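Local coordinates for uncharacterized protein (Bacillus thuringiensis serovar kurstaki, PDB 4XE8), which binds adenine nucleotide as a ParM-type bacterial actin and probably assembles into cytoskeletal filaments that move plasmid DNA apart, at residues N9-G14 with V146-S151; K23-N28 with F402-Y407; V75-N80 with R89-G94; S133-A138 with K187-T192; S205-L210 with L408-L413. The protein carries 2 engineered substitutions. All blocks are in the same frame, centred on the assembly; numbering follows the deposited sequence.

Contact 1 of 5, residues N9-G14 with V146-S151; sequences NMLLGG and VSVPFS
Leu11 lays its CB over Val148 and Val146 of the facing segment, 4.0 Å from CG2 of Val148 and 4.1 Å from CB of Val146. Its CG stands anti to the backbone N (chi1 180°), which carries the isobutyl end on toward Ala137 of helix 124-140, so an aliphatic residue fits this buried spot. Met10 points the other way. From there its bent chain brings CE obliquely onto the ring of Pro149, 3.8 Å from CG, in a partly exposed place where a flexible thioether can follow the surface. Two backbone bonds tie this end together: Ser147 N donates to Asn9 O at 3.0 Å, and Leu11 N to Ser147 O at 3.1 Å. Here the chain start runs roughly parallel to strand 145-151, along one side of the sheet of an actin-like domain; at Gly13 and Gly14 the pairing is loose. Pro149 has no N-H to offer, and regular pairing lapses beside it. One water fills in, donating to Leu11 O and Pro149 O (2.7 Å) and accepting from Gly13 N (2.9 Å). The carbonyls of Gly13 and Pro149 are both bonded by Asn411 ND2 of helix 402-414. Further along, Gly14 brings its CA to 3.3 Å from Ser151 O in a CA-H...O contact, while Ser151 OG turns to Tyr407 O of that same helix.

Contact 2 of 5, residues K23-N28 with F402-Y407; sequences KISFLN and FTSRSY. With ADP (adenosine-5'-diphosphate), chain C.
Ser25 OG and Ser404 OG meet at 2.7 Å, the one direct hydrogen bond between strand 23-27 and the start of helix 402-414. Each hydroxyl has a further partner: Ser25 OG also bonds Ser35 OG on the next strand, and Ser404 OG bonds Tyr401 O just ahead of the helix, so each buried hydroxyl has a second protein partner. Serine suits both places, because its short side chain lets strand and helix axes close to 7.1 Å while still supplying a polar link. The two elements run at 41° to each other. Beside the hydroxyl pair, the aliphatic root of Arg405 passes with CG 3.6 Å from Ser25 OG; its guanidinium group goes elsewhere, to salt bridges with Glu398 and Asp212. Lys23 leaves the strand on the same side as Ser25 but is long enough to travel on to the nucleotide. A bend at chi3 (-86°) in its chain sets NZ between the two phosphates of ADP, 2.8 Å from O1A on the alpha phosphate and 2.7 Å from O3B on the beta phosphate. Ala400 O holds the same nitrogen from the protein side, and Lys21 NZ bonds the ADP as well. Strands 13-17 and 21-27, with the tight turn joining them, match the first phosphate-binding hairpin of the actin, Hsp70 and hexokinase superfamily, here backed by helix 402-414.

Contact 3 of 5, residues V75-N80 with R89-G94; sequences VRIISN and RAWYVG
Val75 and Trp91 form a hydrogen-bonded antiparallel pair in the beta hairpin of strands 74-78 and 88-93, part of the sheet that helix 124-140 covers. In the backbone, Trp91 N binds Val75 O at 2.8 Å and Val75 N returns a bond to Trp91 O at 3.0 Å; Ile77 N gives a third bond to Arg89 O. Arg76 and Ala90 make the non-hydrogen-bonded pair between them, with CA atoms only 4.1 Å apart, a spacing that the small Ala90 accommodates. The strands are strongly twisted, their directions 130° apart.

Apolar contacts gather on the face of Val75, Ile77 and Trp91. Val75 CG2 meets Val93 CG2 at 3.7 Å, the two side chains crossing at about a right angle, and Ile77 CG1 comes obliquely to Trp91 CD1. Ile128 of helix 124-140 packs on Ile77, Trp91 and Val93, which explains the bulky hydrophobic residues there.

Charged side chains work at the margins. Arg76 lays its CG beside Arg89 O and sends its guanidinium group to Glu178. Arg89 rests its CD 3.7 Å above one face of the indole, near the rim; its NE bonds Ala90 O and its NH2 bonds Ala45 O of strand 33-45.

One water, beside Ile77 O, accepts from Arg89 N at 2.7 Å and, in the indole plane at its edge, from Trp91 NE1 at 3.1 Å.

Contact 4 of 5, residues S133-A138 with K187-T192; sequences SMAVAA and KKIKIT
Ile189 and Ile191, two residues apart on strand 188-192, both turn toward helix 133-138 and bury more surface in the contact than any other residue; Ala135 leads on the helix side. Ile189 straddles one turn of the helix. Its CG2 lies 3.9 Å from the methyl of Ala138, while its CD1 reaches over Ala135, 3.9 Å from CB and only 3.1 Å from the carbonyl O. That last is a close approach that may be strained or imprecisely placed, since chi2 (139°) is also off a staggered value. Ile191 takes the preceding part of the helix. Its CD1 comes to 3.7 Å from Met134 CB and also near Ala135 N, so the methyl leans on the helix backbone, and its CG2 touches Met134 SD at 3.9 Å. The Met134 and Ile191 side chains cross at about a right angle, with the extended methionine running on toward Phe150.

Ala135 suits its place because a lone methyl leaves room for both isoleucine ends; with Ala138 it lets the axes come within 8.8 Å, inclined at 118°. The contact joins helix 124-140 to the sheet it packs on in the actin-like domain, where Val177 of strand 173-179 also touches Ala135. No hydrogen bond crosses between the segments, so adhesion rests on hydrophobic burial and the close fit of branched side chains against alanines.

Contact 5 of 5, residues S205-L210 with L408-L413; sequences SVLAIL and LIANLL
Leu207 points from the loop toward helix 408-413, its CG anti to the carbonyl carbon (chi1 -77°) and its CD1 leading. That one methyl does most of the touching: it rests on the helix backbone 3.6 Å from Ala410 N and 3.7 Å from Ala410 CB, with Ile409 CG2 at 3.9 Å and Leu413 CD1 at 4.0 Å about it. Ala410, with only a methyl, lets CD1 reach the helix backbone. Ile409 answers in the reverse direction, reaching out from the helix so that its CD1 lies against the backbone of the loop, 3.9 Å from Ala208 CA. Leucine and isoleucine thus pass in opposite directions, each ending on the backbone of the residue after the other. A polar tie lies close by, where Ser406 OG bonds Ala208 N. The loop runs between strands 188-197 and 231-237; Val206 packs on Ile234 and Ile368 of the five-stranded sheet, so the loop lies between that sheet and helix 402-414.

Overall arrangement
Contacts 1 to 4 all reach the mixed sheet made of strands 13-17 to 188-197 and the helix 124-140 that packs on it, whereas contact 5 lies where helix 402-414 meets the loop leading to the second, five-stranded sheet. Contacts 2 and 5 share that helix, centres about 8 Å apart; contact 1 touches contacts 2, 4 and 5 (centres about 11, 10 and 15 Å away), the last through Asn411. Contact 3, a local hairpin, is about 30 Å from contact 5. Along the chain it closes before contact 4 opens, both between the segments of contact 2, whose C-terminal helix returns to the first hairpin. The two sheets fit an actin-like fold, with ADP between its halves.

Contact 1 of 5, residues N9-G14 with V146-S151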
# COMPACT_ATOMS: atom_id res chain seq x y z
N ASN A 9 24.84 6.73 0.80
CA ASN A 9 24.25 7.05 -0.50
C ASN A 9 23.34 5.90 -0.91
O ASN A 9 23.33 5.47 -2.07
CB ASN A 9 25.33 7.30 -1.56
CG ASN A 9 25.39 8.76 -1.99
OD1 ASN A 9 24.86 9.64 -1.31
ND2 ASN A 9 26.05 9.01 -3.11
N MET A 10 22.57 5.41 0.06
CA MET A 10 21.76 4.21 -0.11
C MET A 10 20.36 4.40 0.45
O MET A 10 20.19 4.84 1.59
CB MET A 10 22.44 3.02 0.57
CG MET A 10 21.56 1.79 0.70
SD MET A 10 22.27 0.55 1.80
CE MET A 10 22.63 -0.77 0.65
N LEU A 11 19.36 4.07 -0.36
CA LEU A 11 17.97 4.11 0.09
C LEU A 11 17.51 2.73 0.53
O LEU A 11 17.56 1.77 -0.25
CB LEU A 11 17.06 4.65 -1.01
CG LEU A 11 15.57 4.75 -0.68
CD1 LEU A 11 15.34 5.71 0.48
CD2 LEU A 11 14.77 5.17 -1.90
N LEU A 12 17.07 2.63 1.78
CA LEU A 12 16.60 1.37 2.34
C LEU A 12 15.08 1.34 2.38
O LEU A 12 14.46 2.08 3.13
CB LEU A 12 17.15 1.18 3.75
CG LEU A 12 18.45 0.38 3.88
CD1 LEU A 12 19.24 0.86 5.09
CD2 LEU A 12 18.13 -1.10 4.01
N GLY A 13 14.47 0.48 1.57
CA GLY A 13 13.02 0.44 1.48
C GLY A 13 12.39 -0.91 1.24
O GLY A 13 13.04 -1.84 0.76
N GLY A 14 11.11 -1.02 1.60
CA GLY A 14 10.30 -2.17 1.26
C GLY A 14 9.28 -1.74 0.23
O GLY A 14 8.69 -0.67 0.36
N VAL A 146 21.28 7.29 -5.23
CA VAL A 146 21.04 6.22 -4.27
C VAL A 146 21.13 4.83 -4.87
O VAL A 146 20.60 4.56 -5.95
CB VAL A 146 19.66 6.38 -3.60
CG1 VAL A 146 19.71 7.48 -2.55
CG2 VAL A 146 18.59 6.68 -4.64
N SER A 147 21.84 3.94 -4.18
CA SER A 147 21.78 2.52 -4.51
C SER A 147 20.59 1.93 -3.75
O SER A 147 20.45 2.14 -2.55
CB SER A 147 23.08 1.80 -4.15
OG SER A 147 23.37 1.94 -2.77
N VAL A 148 19.73 1.22 -4.46
CA VAL A 148 18.49 0.73 -3.86
C VAL A 148 18.39 -0.79 -3.92
O VAL A 148 17.93 -1.34 -4.92
CB VAL A 148 17.25 1.35 -4.54
CG1 VAL A 148 15.99 0.96 -3.78
CG2 VAL A 148 17.38 2.86 -4.61
N PRO A 149 18.82 -1.47 -2.85
CA PRO A 149 18.59 -2.92 -2.76
C PRO A 149 17.10 -3.20 -2.71
O PRO A 149 16.41 -2.67 -1.83
CB PRO A 149 19.29 -3.30 -1.45
CG PRO A 149 19.33 -2.04 -0.65
CD PRO A 149 19.49 -0.94 -1.66
N PHE A 150 16.60 -3.99 -3.64
CA PHE A 150 15.16 -4.15 -3.79
C PHE A 150 14.58 -5.22 -2.87
O PHE A 150 14.84 -6.41 -3.05
CB PHE A 150 14.80 -4.47 -5.24
CG PHE A 150 13.34 -4.33 -5.55
CD1 PHE A 150 12.80 -3.09 -5.85
CD2 PHE A 150 12.50 -5.43 -5.52
CE1 PHE A 150 11.46 -2.94 -6.13
CE2 PHE A 150 11.15 -5.29 -5.79
CZ PHE A 150 10.63 -4.05 -6.10
N SER A 151 13.79 -4.79 -1.90
CA SER A 151 13.07 -5.72 -1.04
C SER A 151 11.58 -5.62 -1.30
O SER A 151 10.92 -4.70 -0.83
CB SER A 151 13.38 -5.44 0.43
OG SER A 151 12.87 -6.48 1.26
O HOH W 1 16.23 -0.32 -0.61

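Contact 2 of 5, residues K23-N28 with F402-Y407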
# COMPACT_ATOMS: atom_id res chain seq x y z
N LYS A 23 3.21 0.94 -3.02
CA LYS A 23 3.51 1.36 -1.66
C LYS A 23 4.98 1.16 -1.30
O LYS A 23 5.60 0.17 -1.70
CB LYS A 23 2.61 0.61 -0.67
CG LYS A 23 1.14 0.95 -0.82
CD LYS A 23 0.31 0.49 0.38
CE LYS A 23 -0.12 -0.95 0.24
NZ LYS A 23 -1.10 -1.34 1.29
N ILE A 24 5.53 2.10 -0.54
CA ILE A 24 6.91 2.03 -0.11
C ILE A 24 7.06 2.40 1.36
O ILE A 24 6.44 3.35 1.84
CB ILE A 24 7.81 2.96 -0.97
CG1 ILE A 24 9.26 2.92 -0.47
CG2 ILE A 24 7.27 4.38 -0.96
CD1 ILE A 24 10.17 3.94 -1.15
N SER A 25 7.86 1.63 2.08
CA SER A 25 8.26 1.98 3.44
C SER A 25 9.78 2.07 3.48
O SER A 25 10.47 1.11 3.15
CB SER A 25 7.76 0.95 4.45
OG SER A 25 6.35 0.97 4.55
N PHE A 26 10.30 3.23 3.86
CA PHE A 26 11.75 3.44 3.83
C PHE A 26 12.27 4.09 5.11
O PHE A 26 11.51 4.67 5.89
CB PHE A 26 12.13 4.29 2.62
CG PHE A 26 11.69 5.73 2.71
CD1 PHE A 26 10.41 6.10 2.35
CD2 PHE A 26 12.56 6.71 3.17
CE1 PHE A 26 10.00 7.42 2.44
CE2 PHE A 26 12.16 8.03 3.26
CZ PHE A 26 10.88 8.38 2.89
N LEU A 27 13.58 4.00 5.32
CA LEU A 27 14.23 4.67 6.43
C LEU A 27 14.54 6.12 6.08
O LEU A 27 15.28 6.40 5.13
CB LEU A 27 15.53 3.95 6.81
CG LEU A 27 15.41 2.74 7.73
CD1 LEU A 27 16.78 2.28 8.19
CD2 LEU A 27 14.52 3.07 8.91
N ASN A 28 13.99 7.06 6.84
CA ASN A 28 14.31 8.46 6.64
C ASN A 28 15.62 8.82 7.32
O ASN A 28 16.31 7.94 7.85
CB ASN A 28 13.17 9.37 7.14
CG ASN A 28 12.82 9.13 8.60
OD1 ASN A 28 13.58 8.51 9.35
ND2 ASN A 28 11.65 9.62 9.01
N PHE A 402 1.62 -2.79 6.43
CA PHE A 402 2.22 -3.94 7.10
C PHE A 402 3.22 -4.67 6.21
O PHE A 402 4.35 -4.94 6.63
CB PHE A 402 1.13 -4.92 7.55
CG PHE A 402 1.65 -6.15 8.22
CD1 PHE A 402 1.88 -6.17 9.59
CD2 PHE A 402 1.91 -7.30 7.49
CE1 PHE A 402 2.35 -7.30 10.21
CE2 PHE A 402 2.40 -8.44 8.11
CZ PHE A 402 2.62 -8.44 9.47
N THR A 403 2.80 -4.98 4.99
CA THR A 403 3.61 -5.78 4.08
C THR A 403 4.88 -5.05 3.65
O THR A 403 5.97 -5.62 3.68
CB THR A 403 2.80 -6.18 2.84
OG1 THR A 403 1.75 -7.06 3.23
CG2 THR A 403 3.69 -6.88 1.82
N SER A 404 4.75 -3.78 3.27
CA SER A 404 5.91 -3.00 2.86
C SER A 404 6.84 -2.76 4.04
O SER A 404 8.06 -2.72 3.88
CB SER A 404 5.48 -1.66 2.24
OG SER A 404 4.85 -0.83 3.21
N ARG A 405 6.27 -2.61 5.23
CA ARG A 405 7.07 -2.49 6.45
C ARG A 405 7.82 -3.79 6.73
O ARG A 405 8.97 -3.76 7.17
CB ARG A 405 6.20 -2.11 7.64
CG ARG A 405 5.82 -0.63 7.68
CD ARG A 405 4.66 -0.37 8.63
NE ARG A 405 5.01 -0.69 10.01
CZ ARG A 405 5.66 0.12 10.83
NH1 ARG A 405 6.05 1.32 10.40
NH2 ARG A 405 5.94 -0.25 12.07
N SER A 406 7.17 -4.92 6.47
CA SER A 406 7.81 -6.22 6.61
C SER A 406 9.00 -6.36 5.67
O SER A 406 10.07 -6.85 6.05
CB SER A 406 6.81 -7.35 6.35
OG SER A 406 5.88 -7.47 7.41
N TYR A 407 8.81 -5.91 4.43
CA TYR A 407 9.87 -5.97 3.42
C TYR A 407 11.03 -5.05 3.78
O TYR A 407 12.19 -5.38 3.53
CB TYR A 407 9.32 -5.61 2.04
CG TYR A 407 8.33 -6.62 1.48
CD1 TYR A 407 8.23 -7.90 2.02
CD2 TYR A 407 7.50 -6.29 0.42
CE1 TYR A 407 7.34 -8.82 1.51
CE2 TYR A 407 6.61 -7.21 -0.10
CZ TYR A 407 6.53 -8.47 0.45
OH TYR A 407 5.63 -9.38 -0.06
PB ADP C . -3.84 -2.05 -1.28
O1B ADP C . -3.36 -0.85 -2.07
O2B ADP C . -4.60 -3.08 -2.09
O3B ADP C . -2.80 -2.65 -0.36
PA ADP C . -4.66 -1.09 1.26
O1A ADP C . -3.55 -0.06 1.38
O2A ADP C . -4.54 -2.39 2.02
O3A ADP C . -4.95 -1.44 -0.29
O5' ADP C . -6.04 -0.37 1.67
C5' ADP C . -7.21 -1.14 1.92
C4' ADP C . -8.36 -0.17 2.20
O4' ADP C . -8.26 0.33 3.53
C3' ADP C . -8.31 1.03 1.27
O3' ADP C . -9.61 1.22 0.70
C2' ADP C . -7.98 2.21 2.15
O2' ADP C . -8.69 3.38 1.74
C1' ADP C . -8.43 1.74 3.53
N9 ADP C . -7.65 2.37 4.62
C8 ADP C . -6.31 2.49 4.71
N7 ADP C . -5.95 3.12 5.86
C5 ADP C . -7.08 3.42 6.53
C6 ADP C . -7.44 4.08 7.80
N6 ADP C . -6.48 4.58 8.63
N1 ADP C . -8.75 4.18 8.12
C2 ADP C . -9.71 3.70 7.32
N3 ADP C . -9.47 3.09 6.14
C4 ADP C . -8.20 2.92 5.70

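Contact 3 of 5, residues V75-N80 with R89-G94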
# COMPACT_ATOMS: atom_id res chain seq x y z
N VAL A 75 7.43 13.77 -14.11
CA VAL A 75 8.82 13.34 -14.10
C VAL A 75 9.32 12.83 -15.45
O VAL A 75 8.56 12.28 -16.24
CB VAL A 75 9.04 12.22 -13.05
CG1 VAL A 75 8.82 12.76 -11.65
CG2 VAL A 75 8.13 11.04 -13.33
N ARG A 76 10.61 13.03 -15.69
CA ARG A 76 11.29 12.40 -16.82
C ARG A 76 12.05 11.19 -16.32
O ARG A 76 12.78 11.27 -15.33
CB ARG A 76 12.24 13.38 -17.52
CG ARG A 76 12.86 12.82 -18.79
CD ARG A 76 14.04 13.66 -19.26
NE ARG A 76 13.77 15.09 -19.16
CZ ARG A 76 13.01 15.76 -20.02
NH1 ARG A 76 12.43 15.14 -21.04
NH2 ARG A 76 12.82 17.07 -19.85
N ILE A 77 11.89 10.05 -17.00
CA ILE A 77 12.52 8.82 -16.54
C ILE A 77 13.40 8.20 -17.62
O ILE A 77 12.95 7.89 -18.72
CB ILE A 77 11.47 7.79 -16.10
CG1 ILE A 77 10.59 8.37 -14.98
CG2 ILE A 77 12.15 6.51 -15.63
CD1 ILE A 77 9.58 7.39 -14.43
N ILE A 78 14.68 8.02 -17.29
CA ILE A 78 15.63 7.40 -18.20
C ILE A 78 16.07 6.05 -17.65
O ILE A 78 16.81 5.98 -16.68
CB ILE A 78 16.85 8.30 -18.44
CG1 ILE A 78 16.42 9.61 -19.09
CG2 ILE A 78 17.88 7.58 -19.30
CD1 ILE A 78 17.48 10.69 -19.04
N SER A 79 15.60 4.98 -18.28
CA SER A 79 15.85 3.63 -17.80
C SER A 79 15.81 2.61 -18.94
O SER A 79 14.98 2.72 -19.84
CB SER A 79 14.82 3.25 -16.72
OG SER A 79 14.88 1.87 -16.41
N ASN A 80 16.71 1.63 -18.88
CA ASN A 80 16.73 0.57 -19.88
C ASN A 80 15.69 -0.50 -19.57
O ASN A 80 15.49 -1.43 -20.36
CB ASN A 80 18.12 -0.06 -19.96
CG ASN A 80 19.12 0.85 -20.65
OD1 ASN A 80 18.82 1.48 -21.66
ND2 ASN A 80 20.33 0.93 -20.09
N ARG A 89 11.34 9.59 -21.69
CA ARG A 89 10.45 10.72 -21.89
C ARG A 89 9.81 11.13 -20.57
O ARG A 89 10.20 10.66 -19.50
CB ARG A 89 9.37 10.37 -22.91
CG ARG A 89 8.51 9.17 -22.56
CD ARG A 89 7.25 9.15 -23.41
NE ARG A 89 6.44 10.35 -23.19
CZ ARG A 89 5.52 10.80 -24.03
NH1 ARG A 89 5.27 10.16 -25.16
NH2 ARG A 89 4.84 11.90 -23.74
N ALA A 90 8.81 12.01 -20.64
CA ALA A 90 8.17 12.54 -19.45
C ALA A 90 6.81 11.91 -19.20
O ALA A 90 6.11 11.51 -20.14
CB ALA A 90 8.04 14.05 -19.55
N TRP A 91 6.43 11.82 -17.93
CA TRP A 91 5.17 11.20 -17.53
C TRP A 91 4.48 11.96 -16.41
O TRP A 91 5.13 12.56 -15.56
CB TRP A 91 5.40 9.76 -17.07
CG TRP A 91 6.12 8.89 -18.04
CD1 TRP A 91 7.47 8.70 -18.12
CD2 TRP A 91 5.55 8.08 -19.07
NE1 TRP A 91 7.77 7.82 -19.13
CE2 TRP A 91 6.60 7.43 -19.73
CE3 TRP A 91 4.23 7.85 -19.50
CZ2 TRP A 91 6.39 6.56 -20.80
CZ3 TRP A 91 4.02 6.98 -20.55
CH2 TRP A 91 5.10 6.35 -21.19
N TYR A 92 3.15 11.94 -16.42
CA TYR A 92 2.38 12.30 -15.24
C TYR A 92 2.18 11.02 -14.44
O TYR A 92 1.80 9.99 -14.99
CB TYR A 92 1.04 12.93 -15.61
CG TYR A 92 1.15 14.23 -16.38
CD1 TYR A 92 1.86 15.30 -15.86
CD2 TYR A 92 0.54 14.39 -17.62
CE1 TYR A 92 1.97 16.50 -16.56
CE2 TYR A 92 0.63 15.58 -18.32
CZ TYR A 92 1.35 16.63 -17.78
OH TYR A 92 1.45 17.81 -18.48
N VAL A 93 2.46 11.07 -13.14
CA VAL A 93 2.44 9.86 -12.32
C VAL A 93 1.54 9.99 -11.09
O VAL A 93 1.58 10.99 -10.38
CB VAL A 93 3.86 9.49 -11.84
CG1 VAL A 93 3.84 8.15 -11.10
CG2 VAL A 93 4.82 9.43 -13.01
N GLY A 94 0.73 8.96 -10.85
CA GLY A 94 -0.09 8.90 -9.65
C GLY A 94 -1.34 9.75 -9.69
O GLY A 94 -2.10 9.72 -10.67
O HOH W 2 10.77 7.56 -19.96

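Contact 4 of 5, residues S133-A138 with K187-T192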
# COMPACT_ATOMS: atom_id res chain seq x y z
N SER A 133 8.48 6.42 -6.79
CA SER A 133 8.44 6.34 -5.34
C SER A 133 9.85 6.30 -4.76
O SER A 133 10.11 6.87 -3.70
CB SER A 133 7.65 5.10 -4.88
OG SER A 133 8.38 3.91 -5.13
N MET A 134 10.76 5.63 -5.46
CA MET A 134 12.16 5.59 -5.06
C MET A 134 12.76 6.99 -5.11
O MET A 134 13.49 7.40 -4.21
CB MET A 134 12.95 4.64 -5.95
CG MET A 134 12.58 3.18 -5.80
SD MET A 134 13.47 2.13 -6.97
CE MET A 134 12.86 0.52 -6.51
N ALA A 135 12.44 7.72 -6.18
CA ALA A 135 12.95 9.07 -6.37
C ALA A 135 12.41 10.03 -5.32
O ALA A 135 13.16 10.82 -4.75
CB ALA A 135 12.61 9.57 -7.76
N VAL A 136 11.11 9.94 -5.06
CA VAL A 136 10.48 10.79 -4.05
C VAL A 136 11.11 10.56 -2.68
O VAL A 136 11.39 11.51 -1.95
CB VAL A 136 8.96 10.54 -3.98
CG1 VAL A 136 8.36 11.19 -2.73
CG2 VAL A 136 8.27 11.04 -5.24
N ALA A 137 11.34 9.29 -2.35
CA ALA A 137 11.97 8.94 -1.09
C ALA A 137 13.39 9.51 -1.00
O ALA A 137 13.80 10.00 0.06
CB ALA A 137 12.00 7.43 -0.92
N ALA A 138 14.12 9.45 -2.11
CA ALA A 138 15.48 9.97 -2.16
C ALA A 138 15.50 11.48 -1.98
O ALA A 138 16.35 12.02 -1.27
CB ALA A 138 16.14 9.58 -3.47
N LYS A 187 15.12 18.69 -9.59
CA LYS A 187 15.98 17.69 -8.95
C LYS A 187 16.11 16.44 -9.81
O LYS A 187 15.15 15.97 -10.41
CB LYS A 187 15.44 17.33 -7.56
CG LYS A 187 15.68 18.40 -6.52
CD LYS A 187 15.81 17.79 -5.13
CE LYS A 187 16.26 18.84 -4.13
NZ LYS A 187 17.54 19.49 -4.55
N LYS A 188 17.33 15.92 -9.85
CA LYS A 188 17.65 14.75 -10.66
C LYS A 188 18.22 13.64 -9.79
O LYS A 188 19.27 13.79 -9.18
CB LYS A 188 18.64 15.14 -11.77
CG LYS A 188 19.17 13.99 -12.59
CD LYS A 188 19.79 14.50 -13.88
CE LYS A 188 20.81 15.60 -13.61
NZ LYS A 188 21.20 16.31 -14.86
N ILE A 189 17.50 12.52 -9.74
CA ILE A 189 17.89 11.41 -8.88
C ILE A 189 18.31 10.19 -9.69
O ILE A 189 17.59 9.74 -10.57
CB ILE A 189 16.74 11.02 -7.94
CG1 ILE A 189 16.53 12.12 -6.90
CG2 ILE A 189 17.05 9.70 -7.23
CD1 ILE A 189 15.09 12.42 -6.61
N LYS A 190 19.50 9.68 -9.38
CA LYS A 190 20.06 8.53 -10.09
C LYS A 190 19.93 7.26 -9.24
O LYS A 190 20.64 7.09 -8.24
CB LYS A 190 21.52 8.79 -10.46
CG LYS A 190 22.19 7.62 -11.15
CD LYS A 190 23.67 7.90 -11.38
CE LYS A 190 24.41 6.65 -11.84
NZ LYS A 190 25.80 6.95 -12.29
N ILE A 191 19.02 6.38 -9.63
CA ILE A 191 18.73 5.16 -8.88
C ILE A 191 19.53 3.97 -9.41
O ILE A 191 19.53 3.70 -10.61
CB ILE A 191 17.23 4.82 -8.94
CG1 ILE A 191 16.40 5.99 -8.40
CG2 ILE A 191 16.93 3.54 -8.17
CD1 ILE A 191 14.92 5.91 -8.75
N THR A 192 20.21 3.26 -8.52
CA THR A 192 20.97 2.07 -8.90
C THR A 192 20.49 0.84 -8.15
O THR A 192 20.55 0.78 -6.92
CB THR A 192 22.48 2.26 -8.64
OG1 THR A 192 22.97 3.33 -9.46
CG2 THR A 192 23.23 0.99 -8.97

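Contact 5 of 5, residues S205-L210 with L408-L413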
# COMPACT_ATOMS: atom_id res chain seq x y z
N SER A 205 7.66 -11.94 5.19
CA SER A 205 6.38 -11.29 4.91
C SER A 205 5.68 -10.83 6.19
O SER A 205 4.83 -9.94 6.14
CB SER A 205 5.46 -12.24 4.14
OG SER A 205 6.08 -12.70 2.95
N VAL A 206 6.05 -11.43 7.32
CA VAL A 206 5.31 -11.22 8.56
C VAL A 206 6.10 -10.41 9.60
O VAL A 206 5.59 -10.13 10.68
CB VAL A 206 4.91 -12.58 9.18
CG1 VAL A 206 6.06 -13.18 9.99
CG2 VAL A 206 3.67 -12.44 10.03
N LEU A 207 7.31 -10.01 9.25
CA LEU A 207 8.22 -9.35 10.20
C LEU A 207 7.64 -8.12 10.91
O LEU A 207 8.04 -7.80 12.02
CB LEU A 207 9.51 -8.94 9.48
CG LEU A 207 10.52 -10.06 9.22
CD1 LEU A 207 11.71 -9.52 8.45
CD2 LEU A 207 10.97 -10.70 10.52
N ALA A 208 6.69 -7.45 10.27
CA ALA A 208 6.12 -6.23 10.84
C ALA A 208 5.15 -6.51 11.98
O ALA A 208 4.68 -5.59 12.64
CB ALA A 208 5.43 -5.41 9.75
N ILE A 209 4.84 -7.78 12.21
CA ILE A 209 3.92 -8.15 13.29
C ILE A 209 4.63 -8.16 14.64
O ILE A 209 3.99 -8.10 15.68
CB ILE A 209 3.27 -9.54 13.04
CG1 ILE A 209 1.94 -9.65 13.79
CG2 ILE A 209 4.20 -10.67 13.45
CD1 ILE A 209 0.90 -8.65 13.34
N LEU A 210 5.96 -8.22 14.60
CA LEU A 210 6.75 -8.34 15.83
C LEU A 210 7.75 -7.21 16.00
O LEU A 210 8.12 -6.86 17.12
CB LEU A 210 7.48 -9.68 15.86
CG LEU A 210 6.64 -10.93 16.10
CD1 LEU A 210 7.51 -12.17 16.09
CD2 LEU A 210 5.87 -10.82 17.40
N LEU A 408 10.71 -3.91 4.37
CA LEU A 408 11.73 -2.96 4.81
C LEU A 408 12.59 -3.55 5.91
O LEU A 408 13.82 -3.50 5.85
CB LEU A 408 11.09 -1.66 5.30
CG LEU A 408 12.04 -0.69 6.01
CD1 LEU A 408 13.13 -0.21 5.05
CD2 LEU A 408 11.29 0.48 6.60
N ILE A 409 11.94 -4.12 6.92
CA ILE A 409 12.63 -4.75 8.03
C ILE A 409 13.51 -5.89 7.53
O ILE A 409 14.65 -6.04 7.95
CB ILE A 409 11.63 -5.27 9.08
CG1 ILE A 409 10.84 -4.10 9.68
CG2 ILE A 409 12.35 -6.04 10.17
CD1 ILE A 409 9.63 -4.52 10.48
N ALA A 410 12.97 -6.69 6.61
CA ALA A 410 13.72 -7.78 6.00
C ALA A 410 14.94 -7.23 5.27
O ALA A 410 16.00 -7.86 5.25
CB ALA A 410 12.84 -8.57 5.05
N ASN A 411 14.79 -6.06 4.67
CA ASN A 411 15.87 -5.44 3.92
C ASN A 411 16.99 -4.96 4.84
O ASN A 411 18.17 -5.13 4.54
CB ASN A 411 15.35 -4.27 3.09
CG ASN A 411 16.27 -3.91 1.94
OD1 ASN A 411 17.29 -4.56 1.72
ND2 ASN A 411 15.90 -2.89 1.18
N LEU A 412 16.61 -4.35 5.97
CA LEU A 412 17.59 -3.87 6.93
C LEU A 412 18.38 -5.04 7.52
O LEU A 412 19.59 -4.94 7.72
CB LEU A 412 16.92 -3.08 8.05
CG LEU A 412 17.85 -2.61 9.17
CD1 LEU A 412 19.00 -1.78 8.61
CD2 LEU A 412 17.08 -1.83 10.23
N LEU A 413 17.68 -6.14 7.79
CA LEU A 413 18.32 -7.34 8.31
C LEU A 413 19.30 -7.93 7.29
O LEU A 413 20.34 -8.48 7.66
CB LEU A 413 17.28 -8.39 8.70
CG LEU A 413 16.32 -7.99 9.82
CD1 LEU A 413 15.36 -9.13 10.14
CD2 LEU A 413 17.09 -7.57 11.07